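Local coordinates for sister chromatid cohesion protein (Chaetomium thermophilum, PDB 5T8V) that probably acts as the helical-repeat part of a cohesin loader, helping to place cohesin rings on chromatin, at residues H357-A360 / I361-D365; P740-S743 / V744-L747. All blocks are in the same frame, centred on the assembly; numbering follows the deposited sequence.

Interaction 1: residues H357-A360 / I361-D365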
loop_
_atom_site.group_PDB
_atom_site.type_symbol
_atom_site.label_atom_id
_atom_site.label_comp_id
_atom_site.label_asym_id
_atom_site.label_seq_id
_atom_site.Cartn_x
_atom_site.Cartn_y
_atom_site.Cartn_z
ATOM N N HIS A 357 -4.642 54.169 1.746
ATOM C CA HIS A 357 -4.991 52.751 1.801
ATOM C C HIS A 357 -4.275 52.028 2.935
ATOM O O HIS A 357 -4.845 51.128 3.561
ATOM C CB HIS A 357 -4.680 52.086 0.457
ATOM C CG HIS A 357 -3.384 52.525 -0.152
ATOM N ND1 HIS A 357 -2.167 52.005 0.231
ATOM C CD2 HIS A 357 -3.117 53.440 -1.113
ATOM C CE1 HIS A 357 -1.207 52.579 -0.471
ATOM N NE2 HIS A 357 -1.756 53.454 -1.293
ATOM N N SER A 358 -3.027 52.404 3.216
ATOM C CA SER A 358 -2.290 51.757 4.298
ATOM C C SER A 358 -3.036 51.896 5.621
ATOM O O SER A 358 -3.189 50.924 6.372
ATOM C CB SER A 358 -0.887 52.356 4.401
ATOM O OG SER A 358 -0.170 51.795 5.485
ATOM N N THR A 359 -3.518 53.105 5.918
ATOM C CA THR A 359 -4.214 53.334 7.178
ATOM C C THR A 359 -5.540 52.588 7.218
ATOM O O THR A 359 -5.913 52.031 8.256
ATOM C CB THR A 359 -4.438 54.829 7.389
ATOM O OG1 THR A 359 -3.193 55.526 7.249
ATOM C CG2 THR A 359 -5.007 55.091 8.778
ATOM N N ALA A 360 -6.272 52.573 6.102
ATOM C CA ALA A 360 -7.505 51.796 6.040
ATOM C C ALA A 360 -7.234 50.330 6.349
ATOM O O ALA A 360 -7.950 49.700 7.138
ATOM C CB ALA A 360 -8.147 51.952 4.660
ATOM N N ILE A 361 -6.186 49.774 5.740
ATOM C CA ILE A 361 -5.818 48.385 5.997
ATOM C C ILE A 361 -5.498 48.183 7.469
ATOM O O ILE A 361 -5.884 47.173 8.067
ATOM C CB ILE A 361 -4.634 47.979 5.101
ATOM C CG1 ILE A 361 -5.072 47.935 3.632
ATOM C CG2 ILE A 361 -4.039 46.635 5.548
ATOM C CD1 ILE A 361 -5.944 46.744 3.260
ATOM N N ARG A 362 -4.782 49.129 8.079
ATOM C CA ARG A 362 -4.376 48.939 9.467
ATOM C C ARG A 362 -5.576 49.007 10.407
ATOM O O ARG A 362 -5.686 48.206 11.346
ATOM C CB ARG A 362 -3.316 49.979 9.843
ATOM C CG ARG A 362 -2.338 49.543 10.934
ATOM C CD ARG A 362 -1.722 48.178 10.641
ATOM N NE ARG A 362 -1.299 48.052 9.247
ATOM C CZ ARG A 362 -1.247 46.906 8.571
ATOM N NH1 ARG A 362 -1.606 45.763 9.142
ATOM N NH2 ARG A 362 -0.842 46.903 7.307
ATOM N N ASP A 363 -6.489 49.950 10.165
ATOM C CA ASP A 363 -7.748 49.982 10.901
ATOM C C ASP A 363 -8.472 48.647 10.791
ATOM O O ASP A 363 -8.842 48.033 11.804
ATOM C CB ASP A 363 -8.632 51.107 10.367
ATOM C CG ASP A 363 -8.103 52.483 10.715
ATOM O OD1 ASP A 363 -6.993 52.577 11.282
ATOM O OD2 ASP A 363 -8.800 53.476 10.413
ATOM N N LEU A 364 -8.680 48.178 9.557
ATOM C CA LEU A 364 -9.363 46.904 9.372
ATOM C C LEU A 364 -8.653 45.793 10.132
ATOM O O LEU A 364 -9.300 44.916 10.712
ATOM C CB LEU A 364 -9.458 46.557 7.887
ATOM C CG LEU A 364 -10.060 45.178 7.598
ATOM C CD1 LEU A 364 -11.436 45.028 8.238
ATOM C CD2 LEU A 364 -10.145 44.948 6.106
ATOM N N ASP A 365 -7.321 45.813 10.145
ATOM C CA ASP A 365 -6.577 44.790 10.869
ATOM C C ASP A 365 -6.909 44.833 12.355
ATOM O O ASP A 365 -7.200 43.798 12.970
ATOM C CB ASP A 365 -5.077 44.975 10.637
ATOM C CG ASP A 365 -4.243 43.926 11.342
ATOM O OD1 ASP A 365 -4.286 42.752 10.919
ATOM O OD2 ASP A 365 -3.537 44.275 12.311
#
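The opening turns of helix 357-391, in a HEAT-repeat protein whose regular structure is nearly all helix, set His357 to Ala360 against Ile361 to Leu364 in the regular i to i+4 pattern of an alpha-helix. His357 O accepts from Ile361 N at 2.9 Å, and the bond from Asp363 N to Thr359 O is nearly straight, with an N-H...O angle of 176°. Arg362 N to Ser358 O and Leu364 N to Ala360 O complete a ladder of four bonds.

The side chains sort by face. Ile361, Ala360 and Leu364 turn into the hydrophobic seam with helices 527-550 and 556-574, where Ala566 meets both Ala360 and Ile361. The His357 ring leads away, touches Asp559, and its ND1 is hydrogen-bonded to Tyr548 OH. Arg362 bends at its middle torsions; its guanidinium forms a salt bridge with Asp549 through NH2, while Asp365 OD2, at the edge of the group and in its plane, is a long ionic partner at 4.0 Å from NH1.

Thr359 and Asp363, one turn apart, lie side by side, pointing the same way, and touch the loop at Ile346 and Ile347, where Asp363 OD2 takes a weak hydrogen bond from Ile346 N. Thr359 CG2 stands anti to its own nitrogen while OG1 lies beside it (chi1 -53°), and this presents the methyl to the carboxylate: CG2 is 4.1 Å from Asp363 OD1.

Interaction 2: residues P740-S743 / V744-L747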
loop_
_atom_site.group_PDB
_atom_site.type_symbol
_atom_site.label_atom_id
_atom_site.label_comp_id
_atom_site.label_asym_id
_atom_site.label_seq_id
_atom_site.Cartn_x
_atom_site.Cartn_y
_atom_site.Cartn_z
ATOM N N PRO A 740 9.819 -22.135 -8.187
ATOM C CA PRO A 740 9.911 -22.991 -6.994
ATOM C C PRO A 740 8.557 -23.455 -6.476
ATOM O O PRO A 740 8.287 -24.661 -6.438
ATOM C CB PRO A 740 10.626 -22.088 -5.981
ATOM C CG PRO A 740 11.489 -21.217 -6.823
ATOM C CD PRO A 740 10.724 -20.973 -8.097
ATOM N N GLU A 741 7.700 -22.518 -6.077
ATOM C CA GLU A 741 6.387 -22.881 -5.561
ATOM C C GLU A 741 5.575 -23.591 -6.640
ATOM O O GLU A 741 5.786 -23.395 -7.839
ATOM C CB GLU A 741 5.648 -21.632 -5.073
ATOM C CG GLU A 741 4.592 -21.906 -4.016
ATOM C CD GLU A 741 5.194 -22.219 -2.659
ATOM O OE1 GLU A 741 6.438 -22.240 -2.549
ATOM O OE2 GLU A 741 4.423 -22.442 -1.700
ATOM N N GLU A 742 4.635 -24.430 -6.202
ATOM C CA GLU A 742 3.849 -25.255 -7.114
ATOM C C GLU A 742 2.568 -24.554 -7.560
ATOM O O GLU A 742 2.265 -24.503 -8.759
ATOM C CB GLU A 742 3.514 -26.592 -6.441
ATOM C CG GLU A 742 2.845 -27.615 -7.352
ATOM C CD GLU A 742 3.773 -28.133 -8.434
ATOM O OE1 GLU A 742 4.998 -27.913 -8.325
ATOM O OE2 GLU A 742 3.277 -28.761 -9.393
ATOM N N SER A 743 1.805 -24.017 -6.605
ATOM C CA SER A 743 0.560 -23.331 -6.940
ATOM C C SER A 743 0.792 -22.243 -7.979
ATOM O O SER A 743 -0.058 -22.006 -8.846
ATOM C CB SER A 743 -0.063 -22.742 -5.673
ATOM O OG SER A 743 0.856 -21.901 -4.995
ATOM N N VAL A 744 1.943 -21.570 -7.911
ATOM C CA VAL A 744 2.236 -20.521 -8.879
ATOM C C VAL A 744 2.470 -21.115 -10.260
ATOM O O VAL A 744 2.121 -20.499 -11.274
ATOM C CB VAL A 744 3.440 -19.683 -8.412
ATOM C CG1 VAL A 744 4.711 -20.506 -8.442
ATOM C CG2 VAL A 744 3.583 -18.433 -9.264
ATOM N N ARG A 745 3.071 -22.306 -10.335
ATOM C CA ARG A 745 3.187 -22.990 -11.619
ATOM C C ARG A 745 1.809 -23.326 -12.169
ATOM O O ARG A 745 1.522 -23.091 -13.350
ATOM C CB ARG A 745 4.019 -24.265 -11.480
ATOM C CG ARG A 745 5.427 -24.066 -10.959
ATOM C CD ARG A 745 6.136 -25.408 -10.841
ATOM N NE ARG A 745 7.071 -25.455 -9.721
ATOM C CZ ARG A 745 7.673 -26.562 -9.296
ATOM N NH1 ARG A 745 7.439 -27.723 -9.897
ATOM N NH2 ARG A 745 8.508 -26.512 -8.268
ATOM N N ASP A 746 0.943 -23.889 -11.324
ATOM C CA ASP A 746 -0.419 -24.185 -11.756
ATOM C C ASP A 746 -1.102 -22.937 -12.303
ATOM O O ASP A 746 -1.782 -22.990 -13.335
ATOM C CB ASP A 746 -1.221 -24.772 -10.593
ATOM C CG ASP A 746 -0.609 -26.047 -10.045
ATOM O OD1 ASP A 746 0.054 -26.770 -10.818
ATOM O OD2 ASP A 746 -0.792 -26.326 -8.841
ATOM N N LEU A 747 -0.920 -21.798 -11.629
ATOM C CA LEU A 747 -1.519 -20.554 -12.103
ATOM C C LEU A 747 -0.929 -20.139 -13.445
ATOM O O LEU A 747 -1.659 -19.752 -14.363
ATOM C CB LEU A 747 -1.322 -19.448 -11.067
ATOM C CG LEU A 747 -1.832 -18.060 -11.468
ATOM C CD1 LEU A 747 -3.326 -18.088 -11.763
ATOM C CD2 LEU A 747 -1.520 -17.040 -10.383
#
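Pro740 and Arg745 meet where the chain turns into helix 742-755, and the Asp739 to Arg745 spacing is consistent with the Asp and Arg of the HEAT consensus. The arginine folds back over the turn before its own helix and gathers backbone carbonyls. Pro740 comes first: its O accepts from Arg745 NH2 at 2.6 Å, lying at the edge of the guanidinium, while the donor sits above the carbonyl plane, 35° out of it, and misses the lone pairs. Arg745 NE is also hydrogen-bonded to Asp739 O, so consecutive carbonyls ahead of the helix share one side chain.

Glu741 O, 3.1 Å from Arg745 NE, shares the single N-H of that nitrogen as a weak second acceptor, Asp739 O being the stronger. Glu741 CB rests on Val744 CG1 at 3.7 Å, and Val744 also touches Lys707 and Met710 of helix 703-719.

Glu742 brings its carboxylate over one face of the guanidinium. CG is anti to the backbone N (chi1 -173°), and a bend at the next torsion carries OE1 to 2.9 Å from Arg745 NH1. The two flat groups are turned 68° apart; since no N-H points at this oxygen, the salt bridge works through charge alone. Glu742 O meanwhile takes the amide of Asp746, whose OD1 lies 4.0 Å from Glu742 OE2, an approach of like charges that Arg745, and more weakly Arg749 at long range from OD1, would probably ease.

Ser743 ends the segment. Its OG has a weak hydrogen bond with Lys707 NZ, and Leu747, which packs on the same lysine and on Met710, returns to it through the backbone: Leu747 N donates to Ser743 O at 2.9 Å.

Overall arrangement
Interactions 1 and 2 sample one principle at two places on an elongated superhelical chain. Their centres are 75 Å apart and their nearest atoms about 64 Å, so neither touches the other; along the sequence, 357-365 closes well before 740-747 opens. Interaction 1, some 51 Å from the centre of the chain, is partly buried, whereas interaction 2, about 25 Å from that centre, is mostly at the surface. In both, a helix begins by sending apolar side chains to its neighbours, two helices in interaction 1 and helix 703-719 in interaction 2, and its arginine to oxygen acceptors: Asp549, far along the sequence, for Arg362; the preceding turn's carbonyls and the Glu742 carboxylate for Arg745.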